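Local structure of DUF5638 domain-containing protein (Legionella pneumophila subsp. pneumophila, 5L1A) at residues E67-I70 with S71-Q75; C18-Q21 with L22-F26; K85-E88 with T89-T93. The protein is of unknown function but is probably membrane-associated, this chain being its largely helical N-terminal half. All blocks are in the same frame, centred on the assembly; numbering follows the deposited sequence.

Contact 1 (E67-I70 with S71-Q75)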
ATOM      1  N   GLU A  67      -0.842  -0.447  -5.641  1.00  8.62           N
ATOM      2  CA  GLU A  67      -1.604   0.509  -6.440  1.00  9.26           C
ATOM      3  C   GLU A  67      -3.092   0.447  -6.121  1.00 12.00           C
ATOM      4  O   GLU A  67      -3.754   1.488  -6.025  1.00 14.75           O
ATOM      5  CB  GLU A  67      -1.360   0.253  -7.926  1.00  8.99           C
ATOM      6  CG  GLU A  67       0.016   0.668  -8.379  1.00 11.25           C
ATOM      7  CD  GLU A  67       0.429  -0.000  -9.667  1.00 18.65           C
ATOM      8  OE1 GLU A  67      -0.216  -0.991 -10.064  1.00 22.82           O
ATOM      9  OE2 GLU A  67       1.404   0.469 -10.283  1.00 22.55           O
ATOM     10  N   ASN A  68      -3.639  -0.760  -5.966  1.00 11.75           N
ATOM     11  CA  ASN A  68      -5.038  -0.889  -5.571  1.00 12.78           C
ATOM     12  C   ASN A  68      -5.271  -0.302  -4.186  1.00  9.50           C
ATOM     13  O   ASN A  68      -6.311   0.318  -3.934  1.00  9.75           O
ATOM     14  CB  ASN A  68      -5.470  -2.357  -5.606  1.00 17.35           C
ATOM     15  CG  ASN A  68      -5.486  -2.930  -7.011  1.00 23.16           C
ATOM     16  OD1 ASN A  68      -5.799  -2.235  -7.976  1.00 24.84           O
ATOM     17  ND2 ASN A  68      -5.147  -4.210  -7.128  1.00 26.20           N
ATOM     18  N   PHE A  69      -4.312  -0.485  -3.275  1.00  9.18           N
ATOM     19  CA  PHE A  69      -4.429   0.120  -1.952  1.00  9.09           C
ATOM     20  C   PHE A  69      -4.477   1.640  -2.045  1.00  8.96           C
ATOM     21  O   PHE A  69      -5.256   2.287  -1.335  1.00  9.13           O
ATOM     22  CB  PHE A  69      -3.267  -0.328  -1.062  1.00  8.94           C
ATOM     23  CG  PHE A  69      -3.136   0.457   0.216  1.00  8.91           C
ATOM     24  CD1 PHE A  69      -3.913   0.149   1.320  1.00  9.25           C
ATOM     25  CD2 PHE A  69      -2.224   1.501   0.316  1.00  8.69           C
ATOM     26  CE1 PHE A  69      -3.790   0.872   2.501  1.00  9.33           C
ATOM     27  CE2 PHE A  69      -2.099   2.226   1.490  1.00  8.81           C
ATOM     28  CZ  PHE A  69      -2.880   1.907   2.584  1.00  9.11           C
ATOM     29  N   ILE A  70      -3.651   2.228  -2.914  1.00 10.43           N
ATOM     30  CA  ILE A  70      -3.651   3.678  -3.087  1.00 12.02           C
ATOM     31  C   ILE A  70      -5.011   4.157  -3.580  1.00 12.99           C
ATOM     32  O   ILE A  70      -5.539   5.169  -3.105  1.00 13.42           O
ATOM     33  CB  ILE A  70      -2.519   4.100  -4.042  1.00 12.99           C
ATOM     34  CG1 ILE A  70      -1.161   3.853  -3.391  1.00 13.76           C
ATOM     35  CG2 ILE A  70      -2.662   5.558  -4.440  1.00 12.10           C
ATOM     36  CD1 ILE A  70      -1.010   4.532  -2.060  1.00 11.82           C
ATOM     37  N   SER A  71      -5.601   3.433  -4.537  1.00 12.72           N
ATOM     38  CA  SER A  71      -6.925   3.797  -5.032  1.00 13.07           C
ATOM     39  C   SER A  71      -7.962   3.761  -3.918  1.00 10.99           C
ATOM     40  O   SER A  71      -8.839   4.630  -3.850  1.00 13.47           O
ATOM     41  CB  SER A  71      -7.339   2.867  -6.171  1.00 18.97           C
ATOM     42  OG  SER A  71      -6.527   3.074  -7.311  1.00 26.54           O
ATOM     43  N   LEU A  72      -7.876   2.767  -3.034  1.00 10.12           N
ATOM     44  CA  LEU A  72      -8.836   2.668  -1.940  1.00 10.43           C
ATOM     45  C   LEU A  72      -8.663   3.808  -0.943  1.00 10.31           C
ATOM     46  O   LEU A  72      -9.651   4.344  -0.430  1.00 10.75           O
ATOM     47  CB  LEU A  72      -8.699   1.314  -1.245  1.00 10.41           C
ATOM     48  CG  LEU A  72      -9.040   0.100  -2.110  1.00 10.77           C
ATOM     49  CD1 LEU A  72      -8.833  -1.190  -1.336  1.00 10.91           C
ATOM     50  CD2 LEU A  72     -10.468   0.196  -2.628  1.00 11.52           C
ATOM     51  N   VAL A  73      -7.416   4.196  -0.662  1.00  9.84           N
ATOM     52  CA  VAL A  73      -7.175   5.315   0.247  1.00 11.33           C
ATOM     53  C   VAL A  73      -7.824   6.586  -0.283  1.00 14.85           C
ATOM     54  O   VAL A  73      -8.463   7.332   0.468  1.00 16.00           O
ATOM     55  CB  VAL A  73      -5.664   5.512   0.478  1.00  9.65           C
ATOM     56  CG1 VAL A  73      -5.426   6.733   1.354  1.00  9.68           C
ATOM     57  CG2 VAL A  73      -5.058   4.279   1.114  1.00  9.24           C
ATOM     58  N   SER A  74      -7.671   6.855  -1.583  1.00 16.70           N
ATOM     59  CA  SER A  74      -8.266   8.061  -2.152  1.00 15.37           C
ATOM     60  C   SER A  74      -9.786   8.026  -2.046  1.00 12.69           C
ATOM     61  O   SER A  74     -10.416   9.045  -1.745  1.00 12.60           O
ATOM     62  CB  SER A  74      -7.825   8.235  -3.607  1.00 17.59           C
ATOM     63  OG  SER A  74      -8.269   7.166  -4.423  1.00 20.16           O
ATOM     64  N   GLN A  75     -10.390   6.857  -2.268  1.00 11.63           N
ATOM     65  CA  GLN A  75     -11.844   6.753  -2.176  1.00 12.36           C
ATOM     66  C   GLN A  75     -12.327   6.952  -0.744  1.00 12.47           C
ATOM     67  O   GLN A  75     -13.393   7.539  -0.520  1.00 13.20           O
ATOM     68  CB  GLN A  75     -12.310   5.402  -2.710  1.00 12.50           C
ATOM     69  CG  GLN A  75     -11.978   5.159  -4.161  1.00 12.57           C
ATOM     70  CD  GLN A  75     -12.287   3.741  -4.589  1.00 12.74           C
ATOM     71  OE1 GLN A  75     -13.328   3.187  -4.239  1.00 13.32           O
ATOM     72  NE2 GLN A  75     -11.375   3.140  -5.341  1.00 12.34           N
TER

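Contact 2 (C18-Q21 with L22-F26)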
ATOM      1  N   CYS A  18       3.503   5.352  -5.841  1.00 13.61           N
ATOM      2  CA  CYS A  18       2.599   5.053  -4.736  1.00 13.22           C
ATOM      3  C   CYS A  18       3.040   5.754  -3.457  1.00 13.55           C
ATOM      4  O   CYS A  18       2.214   6.340  -2.747  1.00 13.62           O
ATOM      5  CB  CYS A  18       2.521   3.543  -4.518  1.00 12.72           C
ATOM      6  SG  CYS A  18       1.846   2.598  -5.905  1.00 12.54           S
ATOM      7  N   ASP A  19       4.341   5.710  -3.149  1.00 13.95           N
ATOM      8  CA  ASP A  19       4.846   6.386  -1.955  1.00 14.60           C
ATOM      9  C   ASP A  19       4.650   7.895  -2.048  1.00 15.26           C
ATOM     10  O   ASP A  19       4.323   8.549  -1.051  1.00 16.34           O
ATOM     11  CB  ASP A  19       6.326   6.059  -1.743  1.00 15.32           C
ATOM     12  CG  ASP A  19       6.561   4.618  -1.327  1.00 18.63           C
ATOM     13  OD1 ASP A  19       5.623   3.976  -0.811  1.00 21.37           O
ATOM     14  OD2 ASP A  19       7.693   4.127  -1.511  1.00 21.27           O
ATOM     15  N   THR A  20       4.865   8.465  -3.235  1.00 15.66           N
ATOM     16  CA  THR A  20       4.656   9.897  -3.426  1.00 16.56           C
ATOM     17  C   THR A  20       3.178  10.248  -3.353  1.00 16.15           C
ATOM     18  O   THR A  20       2.806  11.277  -2.776  1.00 16.72           O
ATOM     19  CB  THR A  20       5.239  10.334  -4.771  1.00 17.40           C
ATOM     20  OG1 THR A  20       6.627   9.990  -4.819  1.00 17.97           O
ATOM     21  CG2 THR A  20       5.078  11.836  -4.976  1.00 18.71           C
ATOM     22  N   GLN A  21       2.322   9.410  -3.943  1.00 16.71           N
ATOM     23  CA  GLN A  21       0.888   9.662  -3.899  1.00 19.23           C
ATOM     24  C   GLN A  21       0.356   9.633  -2.471  1.00 19.85           C
ATOM     25  O   GLN A  21      -0.553  10.401  -2.137  1.00 22.04           O
ATOM     26  CB  GLN A  21       0.152   8.640  -4.762  1.00 20.11           C
ATOM     27  CG  GLN A  21      -1.335   8.890  -4.875  1.00 21.83           C
ATOM     28  CD  GLN A  21      -1.644  10.217  -5.526  1.00 22.41           C
ATOM     29  OE1 GLN A  21      -1.528  10.365  -6.740  1.00 22.42           O
ATOM     30  NE2 GLN A  21      -2.029  11.198  -4.718  1.00 22.95           N
ATOM     31  N   LEU A  22       0.908   8.767  -1.621  1.00 14.86           N
ATOM     32  CA  LEU A  22       0.496   8.746  -0.223  1.00 16.60           C
ATOM     33  C   LEU A  22       0.876  10.043   0.477  1.00 19.07           C
ATOM     34  O   LEU A  22       0.067  10.609   1.220  1.00 23.30           O
ATOM     35  CB  LEU A  22       1.115   7.546   0.494  1.00 18.27           C
ATOM     36  CG  LEU A  22       0.222   6.323   0.703  1.00 19.47           C
ATOM     37  CD1 LEU A  22       0.953   5.251   1.495  1.00 19.46           C
ATOM     38  CD2 LEU A  22      -1.089   6.700   1.386  1.00 20.75           C
ATOM     39  N   ASN A  23       2.100  10.529   0.250  1.00 18.97           N
ATOM     40  CA  ASN A  23       2.517  11.789   0.860  1.00 20.12           C
ATOM     41  C   ASN A  23       1.622  12.939   0.414  1.00 21.10           C
ATOM     42  O   ASN A  23       1.228  13.779   1.230  1.00 23.90           O
ATOM     43  CB  ASN A  23       3.977  12.094   0.520  1.00 20.71           C
ATOM     44  CG  ASN A  23       4.936  11.056   1.067  1.00 20.46           C
ATOM     45  OD1 ASN A  23       4.568  10.230   1.902  1.00 20.01           O
ATOM     46  ND2 ASN A  23       6.178  11.099   0.602  1.00 21.39           N
ATOM     47  N   GLN A  24       1.287  12.988  -0.878  1.00 17.32           N
ATOM     48  CA  GLN A  24       0.484  14.095  -1.390  1.00 18.07           C
ATOM     49  C   GLN A  24      -0.946  14.048  -0.864  1.00 17.63           C
ATOM     50  O   GLN A  24      -1.591  15.095  -0.746  1.00 18.41           O
ATOM     51  CB  GLN A  24       0.497  14.090  -2.919  1.00 18.44           C
ATOM     52  CG  GLN A  24       1.860  14.391  -3.520  1.00 20.54           C
ATOM     53  CD  GLN A  24       1.860  14.311  -5.033  1.00 27.28           C
ATOM     54  OE1 GLN A  24       0.993  13.674  -5.632  1.00 30.99           O
ATOM     55  NE2 GLN A  24       2.834  14.962  -5.661  1.00 29.42           N
ATOM     56  N   PHE A  25      -1.458  12.854  -0.553  1.00 16.62           N
ATOM     57  CA  PHE A  25      -2.751  12.750   0.117  1.00 16.45           C
ATOM     58  C   PHE A  25      -2.750  13.529   1.425  1.00 16.84           C
ATOM     59  O   PHE A  25      -3.648  14.340   1.682  1.00 17.38           O
ATOM     60  CB  PHE A  25      -3.096  11.282   0.382  1.00 15.62           C
ATOM     61  CG  PHE A  25      -3.580  10.532  -0.829  1.00 15.45           C
ATOM     62  CD1 PHE A  25      -4.163  11.197  -1.896  1.00 16.15           C
ATOM     63  CD2 PHE A  25      -3.459   9.151  -0.892  1.00 14.83           C
ATOM     64  CE1 PHE A  25      -4.613  10.502  -3.007  1.00 16.26           C
ATOM     65  CE2 PHE A  25      -3.904   8.448  -2.000  1.00 14.85           C
ATOM     66  CZ  PHE A  25      -4.480   9.125  -3.060  1.00 15.57           C
ATOM     67  N   PHE A  26      -1.744  13.296   2.263  1.00 22.69           N
ATOM     68  CA  PHE A  26      -1.650  13.887   3.594  1.00 24.07           C
ATOM     69  C   PHE A  26      -0.506  14.896   3.578  1.00 29.84           C
ATOM     70  O   PHE A  26       0.601  14.626   4.048  1.00 35.08           O
ATOM     71  CB  PHE A  26      -1.436  12.802   4.638  1.00 20.65           C
ATOM     72  CG  PHE A  26      -2.327  11.609   4.458  1.00 17.83           C
ATOM     73  CD1 PHE A  26      -3.639  11.633   4.907  1.00 18.10           C
ATOM     74  CD2 PHE A  26      -1.856  10.467   3.838  1.00 16.43           C
ATOM     75  CE1 PHE A  26      -4.461  10.539   4.741  1.00 18.80           C
ATOM     76  CE2 PHE A  26      -2.673   9.368   3.667  1.00 17.06           C
ATOM     77  CZ  PHE A  26      -3.977   9.403   4.119  1.00 18.22           C
TER

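Contact 3 (K85-E88 with T89-T93). With I3C (5-amino-2,4,6-triiodobenzene-1,3-dicarboxylic acid), chain B; I3C (5-amino-2,4,6-triiodobenzene-1,3-dicarboxylic acid), chain D.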
ATOM      1  N   LYS A  85     -16.224  -0.678   3.361  1.00 13.70           N
ATOM      2  CA  LYS A  85     -16.203  -1.002   1.938  1.00 15.62           C
ATOM      3  C   LYS A  85     -14.777  -1.227   1.451  1.00 15.37           C
ATOM      4  O   LYS A  85     -14.508  -2.182   0.714  1.00 17.70           O
ATOM      5  CB  LYS A  85     -16.867   0.115   1.131  1.00 17.70           C
ATOM      6  CG  LYS A  85     -18.372   0.226   1.304  1.00 20.38           C
ATOM      7  CD  LYS A  85     -19.106  -0.738   0.394  1.00 24.68           C
ATOM      8  CE  LYS A  85     -20.610  -0.509   0.440  1.00 30.02           C
ATOM      9  NZ  LYS A  85     -21.337  -1.514  -0.389  1.00 33.75           N
ATOM     10  N   ALA A  86     -13.850  -0.365   1.870  1.00 11.47           N
ATOM     11  CA  ALA A  86     -12.467  -0.474   1.416  1.00 10.83           C
ATOM     12  C   ALA A  86     -11.814  -1.756   1.910  1.00 11.10           C
ATOM     13  O   ALA A  86     -11.129  -2.443   1.144  1.00 11.07           O
ATOM     14  CB  ALA A  86     -11.669   0.740   1.884  1.00 10.28           C
ATOM     15  N   PHE A  87     -11.998  -2.087   3.190  1.00 11.55           N
ATOM     16  CA  PHE A  87     -11.377  -3.287   3.735  1.00 11.93           C
ATOM     17  C   PHE A  87     -11.975  -4.552   3.137  1.00 12.59           C
ATOM     18  O   PHE A  87     -11.249  -5.526   2.913  1.00 12.72           O
ATOM     19  CB  PHE A  87     -11.502  -3.309   5.260  1.00 12.53           C
ATOM     20  CG  PHE A  87     -10.836  -4.493   5.901  1.00 13.04           C
ATOM     21  CD1 PHE A  87      -9.468  -4.698   5.760  1.00 12.64           C
ATOM     22  CD2 PHE A  87     -11.573  -5.405   6.640  1.00 14.13           C
ATOM     23  CE1 PHE A  87      -8.850  -5.787   6.346  1.00 13.21           C
ATOM     24  CE2 PHE A  87     -10.961  -6.497   7.230  1.00 14.70           C
ATOM     25  CZ  PHE A  87      -9.600  -6.689   7.080  1.00 14.20           C
ATOM     26  N   GLU A  88     -13.286  -4.560   2.877  1.00 15.58           N
ATOM     27  CA  GLU A  88     -13.911  -5.693   2.200  1.00 19.62           C
ATOM     28  C   GLU A  88     -13.255  -5.983   0.856  1.00 19.38           C
ATOM     29  O   GLU A  88     -13.213  -7.139   0.420  1.00 21.05           O
ATOM     30  CB  GLU A  88     -15.399  -5.421   1.980  1.00 24.71           C
ATOM     31  CG  GLU A  88     -16.316  -5.766   3.133  1.00 29.63           C
ATOM     32  CD  GLU A  88     -17.772  -5.574   2.753  1.00 33.62           C
ATOM     33  OE1 GLU A  88     -18.025  -4.910   1.725  1.00 33.79           O
ATOM     34  OE2 GLU A  88     -18.657  -6.089   3.469  1.00 36.48           O
ATOM     35  N   THR A  89     -12.747  -4.946   0.185  1.00 12.92           N
ATOM     36  CA  THR A  89     -12.228  -5.107  -1.168  1.00 12.93           C
ATOM     37  C   THR A  89     -10.973  -5.969  -1.206  1.00 15.31           C
ATOM     38  O   THR A  89     -10.722  -6.641  -2.213  1.00 20.61           O
ATOM     39  CB  THR A  89     -11.934  -3.736  -1.781  1.00 12.19           C
ATOM     40  OG1 THR A  89     -13.068  -2.881  -1.608  1.00 12.20           O
ATOM     41  CG2 THR A  89     -11.644  -3.869  -3.260  1.00 12.60           C
ATOM     42  N   ILE A  90     -10.175  -5.973  -0.136  1.00 13.37           N
ATOM     43  CA  ILE A  90      -8.860  -6.606  -0.168  1.00 13.22           C
ATOM     44  C   ILE A  90      -8.658  -7.630   0.938  1.00 15.07           C
ATOM     45  O   ILE A  90      -7.585  -8.232   1.009  1.00 19.25           O
ATOM     46  CB  ILE A  90      -7.731  -5.553  -0.133  1.00 11.89           C
ATOM     47  CG1 ILE A  90      -7.977  -4.503   0.955  1.00 11.32           C
ATOM     48  CG2 ILE A  90      -7.598  -4.874  -1.491  1.00 12.35           C
ATOM     49  CD1 ILE A  90      -7.530  -4.914   2.343  1.00 11.52           C
ATOM     50  N   LYS A  91      -9.648  -7.860   1.802  1.00 16.44           N
ATOM     51  CA  LYS A  91      -9.422  -8.746   2.940  1.00 18.15           C
ATOM     52  C   LYS A  91      -9.217 -10.196   2.508  1.00 16.30           C
ATOM     53  O   LYS A  91      -8.423 -10.913   3.126  1.00 15.70           O
ATOM     54  CB  LYS A  91     -10.579  -8.639   3.936  1.00 23.62           C
ATOM     55  CG  LYS A  91     -11.936  -9.041   3.384  1.00 27.68           C
ATOM     56  CD  LYS A  91     -13.012  -8.973   4.458  1.00 28.85           C
ATOM     57  CE  LYS A  91     -14.350  -9.462   3.927  1.00 30.43           C
ATOM     58  NZ  LYS A  91     -15.443  -9.276   4.923  1.00 33.18           N
ATOM     59  N   ASP A  92      -9.904 -10.642   1.452  1.00 15.30           N
ATOM     60  CA  ASP A  92      -9.794 -12.037   1.030  1.00 16.37           C
ATOM     61  C   ASP A  92      -8.482 -12.322   0.311  1.00 16.22           C
ATOM     62  O   ASP A  92      -8.003 -13.461   0.337  1.00 17.01           O
ATOM     63  CB  ASP A  92     -10.961 -12.419   0.117  1.00 17.37           C
ATOM     64  CG  ASP A  92     -12.313 -12.253   0.788  1.00 19.23           C
ATOM     65  OD1 ASP A  92     -12.366 -12.160   2.033  1.00 21.00           O
ATOM     66  OD2 ASP A  92     -13.330 -12.226   0.062  1.00 22.05           O
ATOM     67  N   THR A  93      -7.904 -11.322  -0.347  1.00 15.43           N
ATOM     68  CA  THR A  93      -6.644 -11.479  -1.054  1.00 15.54           C
ATOM     69  C   THR A  93      -5.443 -11.084  -0.206  1.00 14.98           C
ATOM     70  O   THR A  93      -4.310 -11.125  -0.698  1.00 15.21           O
ATOM     71  CB  THR A  93      -6.659 -10.657  -2.347  1.00 15.42           C
ATOM     72  OG1 THR A  93      -7.213  -9.362  -2.087  1.00 14.47           O
ATOM     73  CG2 THR A  93      -7.490 -11.358  -3.416  1.00 16.54           C
TER
HETATM   74  I3  I3C B 201      -6.736 -11.354  -8.184  1.00 44.40           I
HETATM   75  I2  I3C B 201      -8.262  -6.496  -4.751  1.00 35.65           I
HETATM   76  I1  I3C B 201      -2.870  -9.286  -3.853  1.00 35.03           I
HETATM   77  O8  I3C B 201      -3.179 -10.975  -7.201  1.00 34.48           O
HETATM   78  O9  I3C B 201      -4.077 -12.277  -5.684  1.00 32.04           O
HETATM   79  C10 I3C B 201      -5.298  -7.120  -3.427  1.00 27.49           C
HETATM   80  N13 I3C B 201      -8.434  -8.836  -6.980  1.00 32.44           N
HETATM   81  C1  I3C B 201      -4.993 -10.114  -5.953  1.00 35.81           C
HETATM   82  C6  I3C B 201      -6.284 -10.003  -6.670  1.00 39.29           C
HETATM   83  C5  I3C B 201      -7.253  -8.942  -6.325  1.00 34.47           C
HETATM   84  C4  I3C B 201      -6.913  -7.993  -5.249  1.00 32.50           C
HETATM   85  C3  I3C B 201      -5.631  -8.088  -4.520  1.00 30.39           C
HETATM   86  C2  I3C B 201      -4.676  -9.151  -4.878  1.00 33.49           C
HETATM   87  C7  I3C B 201      -4.020 -11.194  -6.304  1.00 34.06           C
HETATM   88  O11 I3C B 201      -4.792  -6.021  -3.732  1.00 26.51           O
HETATM   89  O12 I3C B 201      -5.539  -7.444  -2.241  1.00 26.56           O
HETATM   90  I3  I3C D 203      -8.770  -6.406  10.420  1.00 37.82           I
HETATM   91  I2  I3C D 203      -8.504  -7.784  16.406  1.00 59.51           I
HETATM   92  I1  I3C D 203      -9.820 -12.174  12.186  1.00 57.60           I
HETATM   93  O8  I3C D 203      -8.497 -10.096   9.563  1.00 38.05           O
HETATM   94  O9  I3C D 203     -10.574  -9.408   9.658  1.00 38.48           O
HETATM   95  C10 I3C D 203      -9.254 -10.829  15.204  1.00 47.67           C
HETATM   96  N13 I3C D 203      -8.408  -6.095  13.640  1.00 47.65           N
HETATM   97  C1  I3C D 203      -9.248  -9.198  11.615  1.00 45.84           C
HETATM   98  C6  I3C D 203      -8.922  -7.799  11.952  1.00 43.90           C
HETATM   99  C5  I3C D 203      -8.706  -7.386  13.355  1.00 48.56           C
HETATM  100  C4  I3C D 203      -8.817  -8.394  14.434  1.00 54.29           C
HETATM  101  C3  I3C D 203      -9.148  -9.807  14.110  1.00 51.93           C
HETATM  102  C2  I3C D 203      -9.358 -10.204  12.692  1.00 53.08           C
HETATM  103  C7  I3C D 203      -9.456  -9.593  10.186  1.00 40.55           C
HETATM  104  O11 I3C D 203     -10.349 -11.393  15.408  1.00 46.69           O
HETATM  105  O12 I3C D 203      -8.242 -11.081  15.889  1.00 46.27           O
HETATM  106  O   HOH W   1     -11.883  -9.173  -0.400  1.00 25.66           O

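Contact 1 (E67-I70 with S71-Q75)
Val73 lays its CG2 methyl over one face of the Phe69 ring, one helical turn back along helix 56-77. The methyl stands 3.7 Å from the ring centroid and 20° off the ring normal, the geometry of a CH-pi contact, and it is displaced toward the rim, so that Phe69 CZ is the ring atom closest to it, with CZ to Val73 CG2 measuring 3.5 Å. Two torsions bring the groups together: Phe69 carries CG anti to its backbone N (chi1 168°), which tilts the ring toward the following turn, while Val73 keeps CG2 beside its own N. The backbone beneath is a regular alpha-helix, Val73 N donating to Phe69 O at 3.0 Å and Ser74 N to Ile70 O at 3.1 Å. This i to i+4 pair faces inward in the helical bundle: the Phe69 ring also meets Tyr46, and Val73 packs against Phe106, Phe107 and Cys110 of helix 97-110. On the polar side, Ser71 O takes more than one donor: the Gln75 N-H in the usual backbone bond and the hydroxyl of Ser74, with Ser74 OG to Ser71 O at 2.7 Å. Both come from the same face of the carbonyl plane, and a chi1 of 63° turns the hydroxyl back to that carbonyl. Gln75 NE2 adds a weak third bond. Farther out, Glu67 turns its carboxylate away to a salt bridge with Arg14, and Asn68 borders a bound triiodobenzene dicarboxylate.

Contact 2 (C18-Q21 with L22-F26)
Gln21 folds its side chain over one face of the Phe25 ring, four residues ahead in helix 8-25. Its CG lies 4.1 Å from the ring centroid and 29° off the normal, a CH-pi contact, and the amide nitrogen comes down over the same ring, Gln21 NE2 standing 3.2 Å from Phe25 CE1. The amide and ring planes are inclined by 34°, so the two groups are tilted against each other and do not stack in parallel. The bend that makes this possible is at chi2 (62°): CG leaves anti to the backbone N, and the chain then turns to bring CD and NE2 across the ring. The main chain joins in at the other end of the ring, where Gln21 O stands 3.3 Å from Phe25 CG, above the ring plane and toward its rim. Gln21 O also accepts the backbone N-H of Phe25, with Phe25 N to Gln21 O at 3.1 Å.

On the neighbouring strip of the helix, Thr20 and Gln24 run side by side in the same direction, with Thr20 CG2 3.9 Å from Gln24 NE2; the Thr20 hydroxyl turns back to Gln16 O. Asp19 turns its carboxylate across to Tyr66 OH of helix 56-77 and Asn47 ND2 of helix 33-51, and Asn23 OD1 bonds to Lys43, so these polar ends tie the helix to its neighbours. Leu22 is buried between Ile70 of helix 56-77 and Leu39 and Ile42 of helix 33-51.

Beyond Phe25 the helical bonding fades: Phe26 N reaches Leu22 O only weakly, at 3.4 Å, and Phe26 is the first residue with non-helical backbone angles. The arrangement is that of the last turns of an amphipathic helix in a helical bundle, with i to i+4 side-chain pairs running up to its C-terminal end.

Contact 3 (K85-E88 with T89-T93)
The Phe87 ring has Lys91 CB over one face, 4.0 Å from the centroid and 17° off the normal, a CH-pi contact made by the root of the lysine chain and not by its ammonium group. At the ring edge, in plane, sits carboxylate oxygen O9 of one bound triiodobenzene dicarboxylate (chain D), whose iodine I3 approaches obliquely, 3.5 Å from Phe87 CZ. Ile90 CD1 also comes in obliquely, and its side chain crosses that of Phe87 at about a right angle. A trans chi1 of -178° leans the Phe87 ring toward the next turn, where Ile90 and Lys91 meet it. Lys91 continues, extended, alongside Glu88; Lys91 NZ and Glu88 OE2 remain 4.8 Å apart, too far for a salt bridge, though their opposite charges may attract.

Over Thr89 and Ile90 the backbone bonds of helix 83-90 shift largely to i to i+3. Thr89 N gives its better bond to Ala86 O and reaches Lys85 O only weakly, while Ile90 N likewise turns to Phe87 O; in both i to i+3 bonds the donor stands well above the carbonyl plane. Lys91 N reaches Phe87 O weakly. The Thr89 hydroxyl supplies a firmer tie to the preceding turn, Thr89 OG1 donating to Lys85 O at 2.8 Å. A water joins Glu88 O to Asp92 N, donating to Glu88 O at 2.6 Å.

A second ligand (chain B) is held by a direct hydrogen bond from Thr93 OG1 to I3C O12, a carboxylate oxygen, at 2.6 Å. Ile90 CG2 rests 3.4 Å from I3C O12 of the same ligand. Glu61, Glu65 and Asn68 of helix 56-77 and Thr89 complete that pocket. Ala86 and Ile90 turn inward to Phe107 and Ile103 of helix 97-110.

Overall arrangement
All three contacts are local, contact 1 wholly helical and lying between the others, contacts 2 and 3 running on into loop residues. Helix 56-77 touches helix 8-25 through Ile70 on Leu22 and Gln21 and Ser74 on Phe25, and helix 83-90 through Leu72 on Ala86, Thr89 and Ile90. Contacts 2 and 3 lie on opposite sides of the chain's centre, their nearest atoms about 12 Å apart. All three set a group over a phenylalanine face: a valine methyl at the most central site, a glutamine chain and a lysine CB farther out. Backbone bonding is regular in contact 1, weakens at the end of contact 2, and mostly shifts to i to i+3 in contact 3, which touches two ligands and shares one pocket with Asn68 of contact 1.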